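Local coordinates for periplasmic branched-chain amino acid-binding protein (Burkholderia mallei, PDB 3I09) that probably captures branched-chain amino acids or related small carboxylates in the periplasm for an ABC transporter, and here holds acetoacetic acid, at residues A[30-35]-A[282-287]; A[337-342]-A[350-355]. All coordinates share one frame; numbering follows the deposited sequence.

Overall arrangement
Both contacts belong to the type I periplasmic binding fold, and they lie apart: their centres are 28 Å from each other and their nearest atoms about 12 Å, with no touch between them. Interaction 1 joins two helices, 22-36 and 278-297, beside the sheet that contains strand 5-11. Ser286 and Asp283 also touch Ile101, the neighbour of pocket residue Gly102. Interaction 2 pairs strands 329-338 and 351-357 of a separate antiparallel sheet; there the side chain of Tyr351 lies about 13 Å from acetoacetic acid. Neither pair of segments contains a pocket residue, so both contacts are structural packing: helix to helix in one, strand to strand in the other.

Interaction 1: A[30-35]-A[282-287]; sequences KMAVAD and ADYSSV. With EDO (1,2-ethanediol), chain J.
Ala32 and Tyr284 form the core of this helix-to-helix contact, where the axes of the two segments approach to 8.4 Å with their directions 35° apart. At the start of 30-35, Lys30 faces away from the partner helix; its NZ donates a hydrogen bond of 2.8 Å to O2 of a 1,2-ethanediol, probably from the crystallisation liquor, outside the helix-helix contact. Met31, a selenomethionine modelled in two conformers, places its CB 4.0 Å from Tyr284 CE2, and its side chain also touches Arg267 of helix 259-272.

Ala32 marks the closest backbone approach, its CA 5.2 Å from the CA of Tyr284. The methyl CB sits over the face of the Tyr284 ring, 3.7 Å from the centroid and 15° off the normal, which meets the geometry of a CH-pi contact. The same CB also reaches Val287 CG1 at 3.7 Å, so this one methyl touches two residues that lie three apart on one side of their helix.

Val33 extends the apolar strip: its CG2 meets Val287 CG1 at 3.9 Å, and both valines also rest on Ile7 of strand 5-11. At the end of the segment, Asp35 OD2 accepts a hydrogen bond of 2.5 Å from Tyr284 OH through its anti lone pair. The oxygen arrives in the plane of the ring, at its edge. CG of Tyr284 stands opposite the backbone N (chi1 178°), which lays the ring along helix 22-36 and brings its hydroxyl to Asp35.

Asp35 thus holds the hydroxyl end, while Ala32 CB over one face, with Trp264 and Phe317 against the ring, limits its turning. Arg267 NH1 forms a salt bridge with Asp35 OD2 and would probably stabilise the negative charge on the acceptor.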
loop_
_atom_site.group_PDB
_atom_site.type_symbol
_atom_site.label_atom_id
_atom_site.label_comp_id
_atom_site.label_asym_id
_atom_site.label_seq_id
_atom_site.Cartn_x
_atom_site.Cartn_y
_atom_site.Cartn_z
ATOM N N LYS A 30 2.036 13.212 -11.923
ATOM C CA LYS A 30 2.284 14.300 -12.840
ATOM C C LYS A 30 3.469 15.158 -12.387
ATOM O O LYS A 30 4.213 15.608 -13.231
ATOM C CB LYS A 30 0.999 15.127 -13.098
ATOM C CG LYS A 30 -0.049 14.261 -13.832
ATOM C CD LYS A 30 -1.373 14.952 -14.088
ATOM C CE LYS A 30 -1.232 16.039 -15.184
ATOM N NZ LYS A 30 -0.908 15.510 -16.562
HETATM N N MSE A 31 3.642 15.364 -11.074
HETATM C CA MSE A 31 4.802 16.132 -10.609
HETATM C C MSE A 31 6.086 15.386 -10.936
HETATM O O MSE A 31 7.035 16.007 -11.377
HETATM C CB MSE A 31 4.730 16.435 -9.116
HETATM C CG MSE A 31 3.704 17.474 -8.744
HETATM SE SE MSE A 31 3.833 17.865 -6.831
HETATM C CE MSE A 31 5.722 18.158 -6.893
ATOM N N ALA A 32 6.113 14.067 -10.739
ATOM C CA ALA A 32 7.309 13.259 -11.071
ATOM C C ALA A 32 7.655 13.369 -12.567
ATOM O O ALA A 32 8.794 13.462 -12.930
ATOM C CB ALA A 32 7.086 11.778 -10.696
ATOM N N VAL A 33 6.647 13.337 -13.418
ATOM C CA VAL A 33 6.861 13.487 -14.864
ATOM C C VAL A 33 7.467 14.860 -15.181
ATOM O O VAL A 33 8.455 14.967 -15.914
ATOM C CB VAL A 33 5.572 13.226 -15.634
ATOM C CG1 VAL A 33 5.724 13.595 -17.125
ATOM C CG2 VAL A 33 5.197 11.721 -15.462
ATOM N N ALA A 34 6.854 15.904 -14.644
ATOM C CA ALA A 34 7.353 17.258 -14.849
ATOM C C ALA A 34 8.748 17.401 -14.299
ATOM O O ALA A 34 9.631 17.959 -14.972
ATOM C CB ALA A 34 6.410 18.277 -14.207
ATOM N N ASP A 35 8.991 16.882 -13.090
ATOM C CA ASP A 35 10.330 17.022 -12.492
ATOM C C ASP A 35 11.448 16.334 -13.276
ATOM O O ASP A 35 12.590 16.812 -13.290
ATOM C CB ASP A 35 10.363 16.557 -11.044
ATOM C CG ASP A 35 9.523 17.438 -10.118
ATOM O OD1 ASP A 35 9.127 18.572 -10.494
ATOM O OD2 ASP A 35 9.262 16.983 -8.983
ATOM N N ALA A 282 5.052 7.234 -2.703
ATOM C CA ALA A 282 5.472 6.071 -3.517
ATOM C C ALA A 282 5.072 6.188 -4.995
ATOM O O ALA A 282 5.848 5.803 -5.875
ATOM C CB ALA A 282 4.924 4.792 -2.921
ATOM N N ASP A 283 3.884 6.756 -5.278
ATOM C CA ASP A 283 3.466 7.020 -6.654
ATOM C C ASP A 283 4.518 7.861 -7.393
ATOM O O ASP A 283 4.927 7.521 -8.529
ATOM C CB ASP A 283 2.117 7.764 -6.717
ATOM C CG ASP A 283 0.901 6.922 -6.309
ATOM O OD1 ASP A 283 0.933 5.678 -6.409
ATOM O OD2 ASP A 283 -0.119 7.567 -5.881
ATOM N N TYR A 284 4.924 8.977 -6.774
ATOM C CA TYR A 284 5.936 9.851 -7.352
ATOM C C TYR A 284 7.251 9.071 -7.531
ATOM O O TYR A 284 7.847 9.085 -8.617
ATOM C CB TYR A 284 6.119 11.100 -6.488
ATOM C CG TYR A 284 7.186 12.072 -6.947
ATOM C CD1 TYR A 284 8.524 11.749 -6.874
ATOM C CD2 TYR A 284 6.845 13.336 -7.446
ATOM C CE1 TYR A 284 9.516 12.645 -7.290
ATOM C CE2 TYR A 284 7.836 14.261 -7.826
ATOM C CZ TYR A 284 9.157 13.877 -7.776
ATOM O OH TYR A 284 10.117 14.732 -8.171
ATOM N N SER A 285 7.684 8.367 -6.496
ATOM C CA SER A 285 8.978 7.678 -6.541
ATOM C C SER A 285 9.020 6.600 -7.617
ATOM O O SER A 285 10.021 6.418 -8.293
ATOM C CB SER A 285 9.286 7.048 -5.164
ATOM O OG SER A 285 10.462 6.256 -5.191
ATOM N N SER A 286 7.929 5.852 -7.734
ATOM C CA SER A 286 7.842 4.726 -8.671
ATOM C C SER A 286 7.949 5.236 -10.099
ATOM O O SER A 286 8.595 4.605 -10.944
ATOM C CB SER A 286 6.533 3.915 -8.464
ATOM O OG SER A 286 5.431 4.678 -8.881
ATOM N N VAL A 287 7.376 6.416 -10.383
ATOM C CA VAL A 287 7.478 7.017 -11.714
ATOM C C VAL A 287 8.911 7.477 -12.022
ATOM O O VAL A 287 9.434 7.243 -13.106
ATOM C CB VAL A 287 6.418 8.147 -11.900
ATOM C CG1 VAL A 287 6.670 8.994 -13.161
ATOM C CG2 VAL A 287 5.007 7.467 -11.953
HETATM C C1 EDO J . 1.092 15.100 -19.358
HETATM O O1 EDO J . 0.033 14.117 -19.468
HETATM C C2 EDO J . 2.196 14.638 -18.416
HETATM O O2 EDO J . 1.764 14.706 -17.026
#

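Interaction 2: A[337-342]-A[350-355]; sequences EVKKPS and YYKVVA
Glu337 and Lys352 form an antiparallel hydrogen-bonded pair: Glu337 N donates to Lys352 O over 2.8 Å, and Lys352 N returns a bond to Glu337 O over 2.9 Å. Both donors lie in the plane of the carbonyl they reach. Beyond the non-hydrogen-bonded pair Val338-Tyr351, Lys339 N gives Tyr350 O a 2.7 Å bond that is nearly straight at 177°, though tilted from the carbonyl plane. Val338 makes its backbone bonds to Gly246 and Leu247 instead.

Val338 O also accepts from a water, which in turn accepts from Lys352 NZ. A bend at chi3 (-76°) brings that ammonium alongside Glu337, but the salt bridge from NZ to OE1 is long, 3.8 Å; Glu343 OE1, which also accepts from Lys340 N, is the stronger partner. Lys339 runs extended, its CG packing on Lys352 CG at 3.7 Å and its NZ ending on Asp349 OD1 and Glu343 O. Val354 and Ala355, both backbone-bonded to Leu335, face it together as a classic beta bulge.

Backbone bonds thus set the register of this beta-hairpin. From its connecting loop, Asp349 probably offsets the charge of Lys339 and the Glu343 carboxylate that of Lys352, while Glu343 O adds a neutral acceptor for Lys339.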
loop_
_atom_site.group_PDB
_atom_site.type_symbol
_atom_site.label_atom_id
_atom_site.label_comp_id
_atom_site.label_asym_id
_atom_site.label_seq_id
_atom_site.Cartn_x
_atom_site.Cartn_y
_atom_site.Cartn_z
ATOM N N GLU A 337 4.031 4.437 16.475
ATOM C CA GLU A 337 2.948 4.543 17.419
ATOM C C GLU A 337 2.284 5.905 17.230
ATOM O O GLU A 337 2.963 6.916 17.076
ATOM C CB GLU A 337 3.439 4.346 18.865
ATOM C CG GLU A 337 2.312 4.409 19.858
ATOM C CD GLU A 337 2.739 4.219 21.334
ATOM O OE1 GLU A 337 3.898 4.546 21.668
ATOM O OE2 GLU A 337 1.876 3.808 22.151
ATOM N N VAL A 338 0.952 5.928 17.248
ATOM C CA VAL A 338 0.214 7.174 17.070
ATOM C C VAL A 338 0.325 7.985 18.349
ATOM O O VAL A 338 0.161 7.450 19.464
ATOM C CB VAL A 338 -1.254 6.930 16.718
ATOM C CG1 VAL A 338 -1.972 8.282 16.599
ATOM C CG2 VAL A 338 -1.350 6.065 15.416
ATOM N N LYS A 339 0.696 9.242 18.183
ATOM C CA LYS A 339 0.848 10.191 19.286
ATOM C C LYS A 339 -0.406 10.515 20.107
ATOM O O LYS A 339 -1.529 10.469 19.611
ATOM C CB LYS A 339 1.428 11.522 18.773
ATOM C CG LYS A 339 2.909 11.446 18.424
ATOM C CD LYS A 339 3.459 12.819 17.944
ATOM C CE LYS A 339 4.982 12.818 17.900
ATOM N NZ LYS A 339 5.473 14.203 17.688
ATOM N N LYS A 340 -0.171 10.850 21.374
ATOM C CA LYS A 340 -1.159 11.516 22.182
ATOM C C LYS A 340 -1.347 12.918 21.585
ATOM O O LYS A 340 -0.414 13.494 21.039
ATOM C CB LYS A 340 -0.694 11.696 23.638
ATOM C CG LYS A 340 -0.378 10.436 24.416
ATOM C CD LYS A 340 0.090 10.840 25.804
ATOM C CE LYS A 340 0.780 9.695 26.521
ATOM N NZ LYS A 340 -0.188 8.598 26.708
ATOM N N PRO A 341 -2.542 13.490 21.736
ATOM C CA PRO A 341 -2.736 14.892 21.343
ATOM C C PRO A 341 -1.663 15.835 21.899
ATOM O O PRO A 341 -1.138 16.662 21.160
ATOM C CB PRO A 341 -4.121 15.224 21.921
ATOM C CG PRO A 341 -4.862 13.908 21.881
ATOM C CD PRO A 341 -3.786 12.869 22.225
ATOM N N SER A 342 -1.289 15.671 23.159
ATOM C CA SER A 342 -0.307 16.570 23.791
ATOM C C SER A 342 1.101 16.421 23.224
ATOM O O SER A 342 1.964 17.246 23.522
ATOM C CB SER A 342 -0.237 16.307 25.288
ATOM O OG SER A 342 0.235 14.999 25.523
ATOM N N TYR A 350 1.751 13.094 13.696
ATOM C CA TYR A 350 0.989 12.011 14.290
ATOM C C TYR A 350 1.799 10.830 14.816
ATOM O O TYR A 350 1.245 10.051 15.615
ATOM C CB TYR A 350 -0.038 11.459 13.276
ATOM C CG TYR A 350 -1.065 12.435 12.738
ATOM C CD1 TYR A 350 -1.442 13.575 13.444
ATOM C CD2 TYR A 350 -1.768 12.157 11.563
ATOM C CE1 TYR A 350 -2.435 14.424 12.967
ATOM C CE2 TYR A 350 -2.748 13.029 11.074
ATOM C CZ TYR A 350 -3.051 14.148 11.756
ATOM O OH TYR A 350 -4.004 15.010 11.282
ATOM N N TYR A 351 3.052 10.661 14.383
ATOM C CA TYR A 351 3.801 9.423 14.583
ATOM C C TYR A 351 5.010 9.532 15.489
ATOM O O TYR A 351 5.736 10.514 15.412
ATOM C CB TYR A 351 4.380 8.989 13.251
ATOM C CG TYR A 351 3.415 8.800 12.125
ATOM C CD1 TYR A 351 2.611 7.670 12.061
ATOM C CD2 TYR A 351 3.364 9.705 11.078
ATOM C CE1 TYR A 351 1.773 7.460 10.997
ATOM C CE2 TYR A 351 2.506 9.510 10.009
ATOM C CZ TYR A 351 1.706 8.395 9.983
ATOM O OH TYR A 351 0.851 8.191 8.931
ATOM N N LYS A 352 5.257 8.486 16.270
ATOM C CA LYS A 352 6.500 8.259 16.968
ATOM C C LYS A 352 7.069 7.008 16.321
ATOM O O LYS A 352 6.350 6.010 16.189
ATOM C CB LYS A 352 6.231 7.979 18.436
ATOM C CG LYS A 352 5.746 9.200 19.215
ATOM C CD LYS A 352 5.461 8.915 20.698
ATOM C CE LYS A 352 4.151 8.164 20.936
ATOM N NZ LYS A 352 3.767 8.233 22.377
ATOM N N VAL A 353 8.342 7.014 15.937
ATOM C CA VAL A 353 8.929 5.766 15.402
ATOM C C VAL A 353 9.312 4.807 16.540
ATOM O O VAL A 353 10.079 5.147 17.450
ATOM C CB VAL A 353 10.135 6.028 14.477
ATOM C CG1 VAL A 353 10.716 4.688 13.968
ATOM C CG2 VAL A 353 9.749 6.928 13.321
ATOM N N VAL A 354 8.767 3.617 16.523
ATOM C CA VAL A 354 9.079 2.610 17.532
ATOM C C VAL A 354 10.350 1.847 17.087
ATOM O O VAL A 354 11.264 1.619 17.884
ATOM C CB VAL A 354 7.889 1.642 17.692
ATOM C CG1 VAL A 354 8.152 0.501 18.721
ATOM C CG2 VAL A 354 6.652 2.396 18.082
ATOM N N ALA A 355 10.396 1.458 15.813
ATOM C CA ALA A 355 11.494 0.663 15.259
ATOM C C ALA A 355 11.552 0.821 13.746
ATOM O O ALA A 355 10.541 1.069 13.084
ATOM C CB ALA A 355 11.352 -0.817 15.609
HETATM O O HOH W 1 1.047 7.262 22.080
#